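Local structure of ADP/ATP-dependent NAD(P)H-hydrate dehydratase (Bacillus subtilis, 3RPZ) at residues A23-K27 with G28-T32; W9-E12 with H13-T17; G154-F157 with R158-V162; T261-A264 with H265-S268; P109-E112 with S113-Q116. The protein catalyses the ADP- or ATP-dependent dehydration of hydrated NAD(P)H, a lyase reaction that probably restores the damaged cofactor. One frame throughout, in Å; residues are numbered along the deposited sequence.

All five contacts are local and differ mainly in what surrounds them. Contact 4 is the buried one, apolar with a salt-bridged glutamate at a subunit boundary; contact 5 lies at the surface, watered on its outer side; contacts 1, 2 and 3 are partly buried. Contacts 1 and 3 both reach NPW, but different copies of it, and within the chain their centres are about 38 Å apart, on opposite sides of its centre. Contacts 2, 4 and 5 begin helices, with glutamate or threonine chemistry at the first turn, whereas contact 3 ends one. Contacts 3 and 5 touch through R158 CD and Q110 NE2, which lie 3.8 Å apart.

Contact 1 (A23-K27 with G28-T32); sequences AESHK and GTYGT. With NPW (beta-6-hydroxy-1,4,5,6-tetrahydronicotinamide adenine dinucleotide phosphate), chain D.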
# COMPACT_ATOMS: atom_id res chain seq x y z
N ALA A 23 14.70 23.60 14.92
CA ALA A 23 13.41 23.83 15.50
C ALA A 23 12.70 24.98 14.89
O ALA A 23 11.49 24.96 14.76
CB ALA A 23 13.54 24.11 17.04
N GLU A 24 13.42 26.00 14.48
CA GLU A 24 12.81 27.19 13.91
C GLU A 24 13.04 27.11 12.41
O GLU A 24 14.00 27.76 11.89
CB GLU A 24 13.47 28.45 14.46
CG GLU A 24 13.56 28.44 15.99
CD GLU A 24 13.58 29.82 16.58
OE1 GLU A 24 14.23 30.71 15.98
OE2 GLU A 24 12.92 30.02 17.63
N SER A 25 12.44 26.11 11.80
CA SER A 25 12.40 25.92 10.33
C SER A 25 10.97 25.56 9.95
O SER A 25 10.14 25.17 10.77
CB SER A 25 13.37 24.83 9.84
OG SER A 25 13.04 23.56 10.36
N HIS A 26 10.68 25.77 8.67
CA HIS A 26 9.46 25.30 8.05
C HIS A 26 9.78 24.68 6.72
O HIS A 26 10.94 24.71 6.30
CB HIS A 26 8.42 26.43 7.89
CG HIS A 26 8.88 27.52 6.99
ND1 HIS A 26 9.77 28.50 7.40
CD2 HIS A 26 8.56 27.81 5.71
CE1 HIS A 26 10.00 29.30 6.37
NE2 HIS A 26 9.28 28.92 5.36
N LYS A 27 8.80 24.12 6.02
CA LYS A 27 9.13 23.41 4.79
C LYS A 27 9.87 24.27 3.78
O LYS A 27 10.75 23.76 3.11
CB LYS A 27 7.88 22.73 4.19
CG LYS A 27 6.81 23.70 3.68
CD LYS A 27 5.54 22.96 3.31
CE LYS A 27 4.51 23.85 2.71
NZ LYS A 27 3.97 24.86 3.67
N GLY A 28 9.52 25.55 3.67
CA GLY A 28 10.23 26.43 2.79
C GLY A 28 11.70 26.57 3.05
O GLY A 28 12.51 26.79 2.12
N THR A 29 12.10 26.44 4.31
CA THR A 29 13.52 26.44 4.68
C THR A 29 14.30 25.41 3.89
O THR A 29 15.47 25.63 3.49
CB THR A 29 13.67 26.13 6.17
OG1 THR A 29 12.82 27.02 6.94
CG2 THR A 29 15.12 26.20 6.61
N TYR A 30 13.68 24.26 3.69
CA TYR A 30 14.32 23.13 3.00
C TYR A 30 14.03 23.02 1.52
O TYR A 30 14.45 22.09 0.88
CB TYR A 30 14.08 21.83 3.76
CG TYR A 30 14.49 21.97 5.18
CD1 TYR A 30 15.82 21.93 5.54
CD2 TYR A 30 13.56 22.22 6.15
CE1 TYR A 30 16.19 22.13 6.86
CE2 TYR A 30 13.90 22.41 7.42
CZ TYR A 30 15.20 22.35 7.78
OH TYR A 30 15.46 22.57 9.11
N GLY A 31 13.30 23.99 0.99
CA GLY A 31 13.11 24.14 -0.45
C GLY A 31 12.12 23.20 -1.10
O GLY A 31 11.70 22.20 -0.49
N THR A 32 11.77 23.54 -2.33
CA THR A 32 10.95 22.73 -3.22
C THR A 32 11.84 22.16 -4.30
O THR A 32 12.51 22.91 -5.00
CB THR A 32 9.84 23.53 -3.85
OG1 THR A 32 9.04 24.13 -2.79
CG2 THR A 32 8.96 22.63 -4.71
P NPW D . 9.17 31.20 2.33
O1 NPW D . 8.96 31.41 0.85
O2 NPW D . 9.67 29.86 2.76
O3 NPW D . 9.96 32.33 3.02
PA NPW D . 2.02 28.34 0.02
PB NPW D . 1.75 25.51 0.66
C1A NPW D . 5.53 30.91 3.72
C1B NPW D . -1.19 22.10 -0.73
N1C NPW D . -0.30 21.03 -0.38
N1D NPW D . 7.49 30.96 8.43
C2A NPW D . 6.63 30.57 2.71
O2A NPW D . 7.72 31.41 3.01
C2B NPW D . -1.80 22.85 0.46
O2B NPW D . -2.83 22.12 1.09
C2C NPW D . -0.39 19.81 -0.85
C2D NPW D . 7.65 31.82 7.42
C3A NPW D . 5.97 30.88 1.38
O3A NPW D . 5.98 32.29 1.07
C3B NPW D . -2.30 24.10 -0.29
O3B NPW D . -3.57 23.77 -0.88
C3C NPW D . 0.36 18.75 -0.78
N3D NPW D . 7.12 31.77 6.19
C4B NPW D . -1.23 24.29 -1.37
O4B NPW D . -0.44 23.06 -1.45
C4C NPW D . 1.67 18.93 -0.01
C4D NPW D . 6.32 30.70 6.06
O4D NPW D . 4.32 30.54 3.05
C4E NPW D . 4.54 30.45 1.66
C5A NPW D . 6.10 29.71 7.05
C5B NPW D . -0.27 25.45 -1.08
O5B NPW D . 0.19 25.39 0.27
C5C NPW D . 2.04 20.40 0.02
C5E NPW D . 4.27 29.00 1.26
O5E NPW D . 2.87 28.78 1.29
C6C NPW D . 0.86 21.27 0.53
O6C NPW D . 0.49 20.98 1.88
C6D NPW D . 6.73 29.85 8.33
N6D NPW D . 6.61 29.02 9.36
N7A NPW D . 5.28 28.68 6.63
C7C NPW D . -0.01 17.46 -1.29
N7C NPW D . 0.81 16.44 -1.11
O7C NPW D . -1.09 17.33 -1.93
C8A NPW D . 4.98 29.04 5.32
N9A NPW D . 5.62 30.27 5.03
OA1 NPW D . 2.51 28.95 -1.22
OA2 NPW D . 0.70 28.62 0.53
OA3 NPW D . 2.31 26.76 -0.15
OB1 NPW D . 1.76 25.70 2.11
OB2 NPW D . 2.52 24.37 0.08
O HOH W 1 9.20 24.38 0.30
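H26 and T29 are tied together twice, once through the threonine hydroxyl and once backbone to backbone. H26 N donates to T29 OG1 at 3.0 Å and nearly in line (171°), and T29 N donates back to H26 O at 2.9 Å. The threonine hydroxyl can accept because it stands beside its own backbone N, opposite the carbonyl carbon (chi1 -52°). Followed outward, the H26 side chain first meets NPW with CB, which lies against the adenine amino nitrogen N6D. CG and ND1 then rest on C6D, CD2 touches both G28 N and the adenine atom C5A, and CE1 reaches C2D and N1D. The imidazole thus lies over the adenine, with C5A 3.4 Å above the imidazole plane, while T29 OG1 is over the opposite face. At the tip, NE2 donates to the phosphate oxygen O2 of NPW at 2.8 Å. Separately, S25 OG accepts from Y30 OH at 2.9 Å, near the plane of the tyrosine ring and at its edge; D22 O is a further partner of that serine. K27, bent only at its last torsion, brings NZ within 2.8 Å of NPW OB1 and also forms a salt bridge with AMP. Since D219 and H152 of the second subunit bond the same NPW, this short 3-10 turn and its preceding loop form one wall of a nucleotide site shared between subunits.

Contact 2 (W9-E12 with H13-T17); sequences WTEE and HVRAT
W9 and H13 meet as an offset stack, their planes 25° apart and the centroids of the tryptophan six-membered ring and the imidazole separated by 4.8 Å. The closer approach is aliphatic: H13 CB stands 3.4 Å from the centroid of that six-membered ring, almost on its normal, a CH-pi contact. T17 OG1 comes instead to the indole edge, 3.5 Å from W9 CZ2, and V14 CG2 packs near NE1. The indole NH is itself bonded to N241. Without the indole, as with an alanine here, H13 CB would probably lose the surface it rests on and N241 its NE1 donor. At the edge of the imidazole, near its plane, ND1 shares a 2.9 Å hydrogen bond with the hydroxyl of T10, the N-cap residue. E11 and R15 run side by side in the same direction, E11 CG opposite its backbone N (chi1 166°). R15 approaches side-on: NE (2.9 Å) and NH2 (2.8 Å) both bond E11 OE2, which offers its anti lone pair to NE, while NH2 comes 26° out of the carboxylate plane. This grip, with R277 O as a further partner of NH2, helps to hold the guanidinium's rotation and probably offsets both charges.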
# COMPACT_ATOMS: atom_id res chain seq x y z
N TRP A 9 35.04 8.35 1.49
CA TRP A 9 34.16 9.21 2.29
C TRP A 9 33.66 8.32 3.42
O TRP A 9 32.84 7.43 3.20
CB TRP A 9 33.03 9.78 1.43
CG TRP A 9 32.17 10.79 2.09
CD1 TRP A 9 30.88 10.63 2.49
CD2 TRP A 9 32.52 12.15 2.39
NE1 TRP A 9 30.40 11.80 3.03
CE2 TRP A 9 31.37 12.76 2.95
CE3 TRP A 9 33.68 12.92 2.22
CZ2 TRP A 9 31.37 14.11 3.36
CZ3 TRP A 9 33.67 14.24 2.63
CH2 TRP A 9 32.50 14.82 3.18
N THR A 10 34.17 8.58 4.62
CA THR A 10 33.96 7.69 5.75
C THR A 10 32.86 8.14 6.68
O THR A 10 32.33 9.24 6.57
CB THR A 10 35.23 7.63 6.62
OG1 THR A 10 35.43 8.91 7.21
CG2 THR A 10 36.49 7.21 5.77
N GLU A 11 32.50 7.26 7.59
CA GLU A 11 31.51 7.57 8.62
C GLU A 11 31.83 8.90 9.34
O GLU A 11 30.93 9.67 9.62
CB GLU A 11 31.43 6.41 9.62
CG GLU A 11 30.70 6.80 10.89
CD GLU A 11 30.53 5.63 11.87
OE1 GLU A 11 30.99 4.51 11.58
OE2 GLU A 11 29.93 5.90 12.92
N GLU A 12 33.09 9.15 9.60
CA GLU A 12 33.49 10.37 10.24
C GLU A 12 33.14 11.62 9.40
O GLU A 12 32.70 12.61 9.93
CB GLU A 12 34.99 10.28 10.53
CG GLU A 12 35.38 9.18 11.56
CD GLU A 12 35.20 7.68 11.16
OE1 GLU A 12 35.33 7.26 9.98
OE2 GLU A 12 34.97 6.89 12.11
N HIS A 13 33.34 11.54 8.10
CA HIS A 13 33.01 12.62 7.21
C HIS A 13 31.49 12.82 7.14
O HIS A 13 31.02 13.95 7.10
CB HIS A 13 33.56 12.37 5.81
CG HIS A 13 35.05 12.46 5.73
ND1 HIS A 13 35.89 11.37 5.74
CD2 HIS A 13 35.83 13.54 5.55
CE1 HIS A 13 37.14 11.80 5.63
NE2 HIS A 13 37.14 13.10 5.52
N VAL A 14 30.74 11.74 7.11
CA VAL A 14 29.27 11.79 7.11
C VAL A 14 28.76 12.49 8.38
O VAL A 14 27.99 13.46 8.33
CB VAL A 14 28.67 10.38 6.99
CG1 VAL A 14 27.15 10.40 7.13
CG2 VAL A 14 29.05 9.75 5.65
N ARG A 15 29.26 12.02 9.53
CA ARG A 15 28.80 12.58 10.79
C ARG A 15 29.11 14.07 10.90
O ARG A 15 28.28 14.83 11.39
CB ARG A 15 29.41 11.85 11.99
CG ARG A 15 29.00 10.48 12.19
CD ARG A 15 29.59 9.96 13.51
NE ARG A 15 29.13 8.60 13.61
CZ ARG A 15 27.97 8.26 14.12
NH1 ARG A 15 27.19 9.19 14.70
NH2 ARG A 15 27.61 6.98 14.08
N ALA A 16 30.27 14.48 10.40
CA ALA A 16 30.70 15.86 10.44
C ALA A 16 29.94 16.81 9.53
O ALA A 16 30.01 18.05 9.71
CB ALA A 16 32.19 15.89 10.14
N THR A 17 29.28 16.26 8.49
CA THR A 17 28.68 17.08 7.45
C THR A 17 27.15 16.98 7.30
O THR A 17 26.55 17.82 6.62
CB THR A 17 29.31 16.80 6.06
OG1 THR A 17 29.09 15.44 5.71
CG2 THR A 17 30.80 17.14 6.04

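Contact 3 (G154-F157 with R158-V162); sequences GEFF and RMTGV. With NPW (beta-6-hydroxy-1,4,5,6-tetrahydronicotinamide adenine dinucleotide phosphate), chain B.
Helix 153-160 starts at the NPW pocket, which includes G154, and closes with T160 folded back on F156. T160 OG1 donates to F156 O at 2.8 Å, from above the carbonyl plane. The hydroxyl can do so because it stands between its own N and carbonyl carbon (chi1 70°), and from there it also accepts from V162 N at 3.0 Å (164°), an ST turn. The methyl of the same threonine lies over one face of the F156 ring, CG2 being 3.9 Å from the ring centroid. A valine in place of T160 would probably keep this CH-pi contact but leave V162 N without its acceptor and F156 O without the hydroxyl donor. G161, with positive phi (76°), takes the chain out of the helix while its N donates to F157 O at 2.8 Å. The F157 ring meets the outgoing chain with its edge, CD1 lying 3.2 Å from V162 O. At the pocket end, E155 and R158 point the same way, yet E155 OE2 and R158 NH2 are 4.5 Å apart, too far for a salt bridge. Water 2 joins them, donating to E155 OE2 at 2.7 Å and to the NPW phosphate oxygen OA2, and accepting from R158 NH2. R158 NE is bonded to L135 O, and E155 OE1 to H152 N. The geometry is that of a helix C-terminus ended by a positive-phi glycine and an ST turn.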
# COMPACT_ATOMS: atom_id res chain seq x y z
N GLY A 154 27.62 1.37 -17.99
CA GLY A 154 27.01 1.36 -19.30
C GLY A 154 26.68 2.77 -19.76
O GLY A 154 26.89 3.13 -20.93
N GLU A 155 26.14 3.57 -18.87
CA GLU A 155 25.80 4.95 -19.17
C GLU A 155 27.08 5.76 -19.39
O GLU A 155 27.09 6.66 -20.24
CB GLU A 155 24.94 5.55 -18.05
CG GLU A 155 23.52 5.02 -18.11
CD GLU A 155 22.73 5.04 -16.85
OE1 GLU A 155 23.29 5.16 -15.74
OE2 GLU A 155 21.48 4.85 -16.93
N PHE A 156 28.12 5.46 -18.65
CA PHE A 156 29.39 6.15 -18.84
C PHE A 156 29.96 5.88 -20.23
O PHE A 156 30.46 6.79 -20.90
CB PHE A 156 30.39 5.74 -17.76
CG PHE A 156 31.61 6.64 -17.67
CD1 PHE A 156 32.73 6.37 -18.44
CD2 PHE A 156 31.66 7.68 -16.80
CE1 PHE A 156 33.87 7.20 -18.38
CE2 PHE A 156 32.81 8.51 -16.70
CZ PHE A 156 33.89 8.24 -17.50
N PHE A 157 29.82 4.65 -20.71
CA PHE A 157 30.21 4.32 -22.08
C PHE A 157 29.39 5.12 -23.08
O PHE A 157 29.94 5.72 -24.04
CB PHE A 157 30.03 2.83 -22.30
CG PHE A 157 30.16 2.39 -23.73
CD1 PHE A 157 31.29 2.71 -24.48
CD2 PHE A 157 29.16 1.66 -24.32
CE1 PHE A 157 31.41 2.29 -25.81
CE2 PHE A 157 29.27 1.25 -25.63
CZ PHE A 157 30.39 1.56 -26.37
N ARG A 158 28.10 5.24 -22.85
CA ARG A 158 27.29 6.04 -23.74
C ARG A 158 27.73 7.51 -23.76
O ARG A 158 27.72 8.14 -24.79
CB ARG A 158 25.81 5.95 -23.34
CG ARG A 158 24.90 6.77 -24.21
CD ARG A 158 23.45 6.35 -24.07
NE ARG A 158 22.81 6.93 -22.91
CZ ARG A 158 22.27 6.22 -21.92
NH1 ARG A 158 22.32 4.90 -21.95
NH2 ARG A 158 21.70 6.83 -20.92
N MET A 159 28.09 8.04 -22.61
CA MET A 159 28.51 9.44 -22.45
C MET A 159 29.84 9.76 -23.10
O MET A 159 30.05 10.86 -23.56
CB MET A 159 28.65 9.79 -20.98
CG MET A 159 27.35 9.93 -20.24
SD MET A 159 27.57 9.81 -18.45
CE MET A 159 28.84 11.02 -18.20
N THR A 160 30.75 8.78 -23.07
CA THR A 160 32.19 9.02 -23.32
C THR A 160 32.81 8.22 -24.45
O THR A 160 33.89 8.62 -24.94
CB THR A 160 33.01 8.73 -22.06
OG1 THR A 160 33.03 7.32 -21.81
CG2 THR A 160 32.55 9.55 -20.89
N GLY A 161 32.21 7.11 -24.83
CA GLY A 161 32.87 6.12 -25.74
C GLY A 161 33.93 5.23 -25.11
O GLY A 161 34.54 4.39 -25.82
N VAL A 162 34.20 5.39 -23.81
CA VAL A 162 35.14 4.51 -23.12
C VAL A 162 34.45 3.15 -22.91
O VAL A 162 33.45 3.09 -22.18
CB VAL A 162 35.60 5.06 -21.75
CG1 VAL A 162 36.55 4.07 -21.04
CG2 VAL A 162 36.26 6.44 -21.86
P NPW B . 25.81 -5.99 -18.99
O1 NPW B . 24.93 -6.11 -20.21
O2 NPW B . 25.25 -6.48 -17.69
O3 NPW B . 27.25 -6.51 -19.20
PA NPW B . 20.70 0.19 -19.46
PB NPW B . 19.04 0.39 -17.07
C1A NPW B . 25.75 -2.16 -18.22
C1B NPW B . 15.05 2.67 -16.03
N1C NPW B . 14.71 1.80 -14.92
N1D NPW B . 29.35 -2.97 -14.69
C2A NPW B . 25.07 -3.48 -18.57
O2A NPW B . 26.11 -4.41 -18.82
C2B NPW B . 16.25 3.59 -15.77
O2B NPW B . 15.92 4.67 -14.93
C2C NPW B . 13.51 1.68 -14.43
C2D NPW B . 29.32 -3.29 -15.99
C3A NPW B . 24.27 -3.12 -19.81
O3A NPW B . 25.07 -3.10 -21.01
C3B NPW B . 16.54 4.00 -17.23
O3B NPW B . 15.63 5.06 -17.57
C3C NPW B . 12.96 0.89 -13.55
N3D NPW B . 28.35 -3.06 -16.89
C4B NPW B . 16.18 2.72 -18.00
O4B NPW B . 15.42 1.84 -17.12
C4C NPW B . 13.87 -0.18 -12.98
C4D NPW B . 27.33 -2.39 -16.33
O4D NPW B . 24.78 -1.17 -18.58
C4E NPW B . 23.84 -1.71 -19.48
C5A NPW B . 27.24 -2.03 -14.96
C5B NPW B . 17.41 1.95 -18.49
O5B NPW B . 18.36 1.81 -17.44
C5C NPW B . 15.02 -0.43 -13.94
C5E NPW B . 22.48 -1.65 -18.78
O5E NPW B . 22.04 -0.30 -18.77
C6C NPW B . 15.74 0.90 -14.32
O6C NPW B . 16.35 1.55 -13.21
C6D NPW B . 28.32 -2.33 -14.07
N6D NPW B . 28.39 -2.05 -12.78
N7A NPW B . 26.04 -1.41 -14.64
C7C NPW B . 11.62 1.04 -13.06
N7C NPW B . 11.18 0.20 -12.13
O7C NPW B . 10.86 1.92 -13.55
C8A NPW B . 25.36 -1.40 -15.85
N9A NPW B . 26.19 -1.99 -16.84
OA1 NPW B . 20.42 -0.52 -20.71
OA2 NPW B . 20.95 1.62 -19.45
OA3 NPW B . 19.52 -0.25 -18.45
OB1 NPW B . 20.15 0.73 -16.17
OB2 NPW B . 18.01 -0.58 -16.60
O HOH W 2 20.37 4.32 -19.33

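Contact 4 (T261-A264 with H265-S268); sequences TLLA and HELS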
# COMPACT_ATOMS: atom_id res chain seq x y z
N THR A 261 17.24 -10.46 -1.87
CA THR A 261 15.79 -10.26 -1.68
C THR A 261 15.39 -8.79 -1.50
O THR A 261 14.19 -8.54 -1.40
CB THR A 261 15.25 -11.06 -0.52
OG1 THR A 261 15.76 -10.54 0.73
CG2 THR A 261 15.62 -12.55 -0.60
N LEU A 262 16.32 -7.83 -1.49
CA LEU A 262 15.98 -6.41 -1.30
C LEU A 262 15.20 -5.87 -2.48
O LEU A 262 15.52 -6.16 -3.61
CB LEU A 262 17.25 -5.60 -1.12
CG LEU A 262 17.08 -4.09 -0.91
CD1 LEU A 262 16.40 -3.73 0.39
CD2 LEU A 262 18.47 -3.41 -0.99
N LEU A 263 14.19 -5.05 -2.20
CA LEU A 263 13.54 -4.25 -3.25
C LEU A 263 13.93 -2.80 -3.02
O LEU A 263 13.93 -2.32 -1.88
CB LEU A 263 12.03 -4.43 -3.17
CG LEU A 263 11.54 -5.86 -3.37
CD1 LEU A 263 10.04 -6.00 -3.14
CD2 LEU A 263 11.88 -6.32 -4.80
N ALA A 264 14.20 -2.06 -4.08
CA ALA A 264 14.73 -0.71 -3.99
C ALA A 264 13.94 0.19 -3.09
O ALA A 264 14.53 0.98 -2.35
CB ALA A 264 14.85 -0.08 -5.38
N HIS A 265 12.61 0.15 -3.15
CA HIS A 265 11.86 1.07 -2.29
C HIS A 265 12.11 0.89 -0.84
O HIS A 265 11.92 1.84 -0.07
CB HIS A 265 10.36 0.99 -2.59
CG HIS A 265 9.69 -0.25 -2.16
ND1 HIS A 265 9.08 -0.46 -0.93
CD2 HIS A 265 9.51 -1.40 -2.86
CE1 HIS A 265 8.59 -1.69 -0.89
NE2 HIS A 265 8.80 -2.26 -2.06
N GLU A 266 12.53 -0.30 -0.42
CA GLU A 266 12.83 -0.54 0.97
C GLU A 266 14.05 0.23 1.46
O GLU A 266 14.16 0.54 2.63
CB GLU A 266 13.02 -2.02 1.23
CG GLU A 266 11.72 -2.78 0.98
CD GLU A 266 11.87 -4.28 1.06
OE1 GLU A 266 12.76 -4.84 0.42
OE2 GLU A 266 11.03 -4.92 1.82
N LEU A 267 14.95 0.62 0.56
CA LEU A 267 16.05 1.50 0.93
C LEU A 267 15.55 2.80 1.55
O LEU A 267 16.08 3.25 2.58
CB LEU A 267 16.95 1.83 -0.28
CG LEU A 267 17.69 0.68 -0.91
CD1 LEU A 267 18.21 1.09 -2.28
CD2 LEU A 267 18.84 0.24 0.01
N SER A 268 14.53 3.39 0.96
CA SER A 268 13.87 4.58 1.47
C SER A 268 13.18 4.37 2.82
O SER A 268 13.07 5.28 3.60
CB SER A 268 12.82 5.07 0.48
OG SER A 268 13.41 5.37 -0.72
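Polar bonds come first, and they centre on E266 and L263. E266 OE1 accepts from L263 N at 3.0 Å with an N-H...O angle of 165°, on the anti side of the carboxylate and 23° out of its plane. In return E266 N donates to L263 O at 2.9 Å, so the two residues hold each other through both the backbone and the glutamate tip. The extended E266 chain, with CG beside its own N (chi1 -64°), folds back over the preceding loop to make this possible. Further along, L267 N donates to A264 O at 3.0 Å.

Charge is the second kind. E266 OE1 also forms a salt bridge with R55 of the third subunit, so one carboxylate oxygen serves both the turn and the subunit interface. That paired positive charge would probably favour the ionised glutamate. E79 of the third subunit accepts from H265 N.

Apolar contacts make up the rest. L262 and L267 meet at about a right angle, methyl on methyl, CD2 to CD2 at 3.8 Å. L262 CD1 lies 3.9 Å from E266 CB, where the two side chains run antiparallel past one another. Around this pair, W253 and C249 of helix 235-256 add to the cover on L262 and L267, while A264 packs on T217 and T220 of helix 217-231. The glutamate turned back to the amide three residues earlier resembles one half of a capping box, here at the entry to helix 264-277.

Contact 5 (P109-E112 with S113-Q116); sequences PQTE and SVQQ
T111 caps the start of helix 112-121 by bonding V114. The threonine is the N-cap residue, and its OG1 accepts from V114 N at 3.2 Å with an N-H...O angle of 166°, a capping bond. With chi1 at 65°, the hydroxyl is turned in over the first helical turn, facing V114 N. The compact side of the contact is built on V114, the one buried residue here. Its CG2 touches T111 OG1 at 3.4 Å, the two side chains crossing at about a right angle, and lies 3.3 Å from P109 O. W87 of helix 86-89 packs against both V114 and P109, so the loop before the helix and its first turn share one apolar support. Backbone bonds then carry the helix on: Q115 N donates to T111 O at 3.2 Å and Q116 N to E112 O at 2.9 Å. The other side is looser and wetter. The E112 side chain runs out extended from the helix, its CB alone meeting the following residues, and S113 is likewise exposed. Q116 CG lies 3.4 Å from E112 O; the bend at the second torsion turns the amide, whose OE1, like that carbonyl, has water 4 close by. Q115 has fixed protein partners: OE1 accepts from R138 and NE2 donates to A134 O. That same amide nitrogen, Q115 NE2, also donates to water 3 at 2.9 Å.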
# COMPACT_ATOMS: atom_id res chain seq x y z
N PRO A 109 12.60 7.87 -21.44
CA PRO A 109 13.25 7.36 -22.65
C PRO A 109 14.43 8.24 -23.02
O PRO A 109 14.45 9.46 -22.74
CB PRO A 109 12.19 7.53 -23.71
CG PRO A 109 11.36 8.57 -23.27
CD PRO A 109 11.29 8.44 -21.73
N GLN A 110 15.45 7.65 -23.61
CA GLN A 110 16.69 8.35 -23.93
C GLN A 110 16.53 9.00 -25.28
O GLN A 110 17.05 8.55 -26.30
CB GLN A 110 17.92 7.40 -23.87
CG GLN A 110 19.24 8.17 -23.61
CD GLN A 110 19.83 8.80 -24.84
OE1 GLN A 110 19.80 10.06 -25.06
NE2 GLN A 110 20.36 7.96 -25.69
N THR A 111 15.82 10.15 -25.28
CA THR A 111 15.43 10.82 -26.50
C THR A 111 15.93 12.26 -26.59
O THR A 111 16.32 12.86 -25.62
CB THR A 111 13.94 10.88 -26.65
OG1 THR A 111 13.41 11.70 -25.60
CG2 THR A 111 13.31 9.44 -26.70
N GLU A 112 15.82 12.83 -27.79
CA GLU A 112 16.18 14.23 -28.03
C GLU A 112 15.22 15.14 -27.29
O GLU A 112 15.65 16.21 -26.82
CB GLU A 112 16.16 14.55 -29.53
CG GLU A 112 17.22 13.83 -30.32
CD GLU A 112 17.23 14.18 -31.79
OE1 GLU A 112 16.74 15.27 -32.18
OE2 GLU A 112 17.75 13.35 -32.58
N SER A 113 13.95 14.74 -27.14
CA SER A 113 13.04 15.59 -26.36
C SER A 113 13.49 15.70 -24.90
O SER A 113 13.35 16.76 -24.27
CB SER A 113 11.62 15.10 -26.42
OG SER A 113 11.14 15.26 -27.72
N VAL A 114 13.95 14.60 -24.32
CA VAL A 114 14.51 14.67 -22.98
C VAL A 114 15.71 15.57 -22.92
O VAL A 114 15.83 16.39 -21.97
CB VAL A 114 14.78 13.28 -22.44
CG1 VAL A 114 15.50 13.31 -21.11
CG2 VAL A 114 13.43 12.53 -22.26
N GLN A 115 16.58 15.54 -23.95
CA GLN A 115 17.66 16.49 -23.98
C GLN A 115 17.26 17.94 -24.07
O GLN A 115 17.90 18.80 -23.51
CB GLN A 115 18.67 16.16 -25.07
CG GLN A 115 19.42 14.83 -24.85
CD GLN A 115 20.21 14.90 -23.59
OE1 GLN A 115 21.04 15.79 -23.46
NE2 GLN A 115 19.97 13.96 -22.65
N GLN A 116 16.17 18.21 -24.77
CA GLN A 116 15.61 19.55 -24.79
C GLN A 116 15.17 19.99 -23.43
O GLN A 116 15.39 21.14 -23.06
CB GLN A 116 14.47 19.62 -25.80
CG GLN A 116 14.91 19.49 -27.19
CD GLN A 116 15.57 20.75 -27.74
OE1 GLN A 116 16.81 20.82 -27.94
NE2 GLN A 116 14.73 21.74 -28.04
O HOH W 3 18.11 11.88 -23.57
O HOH W 4 17.85 17.77 -28.25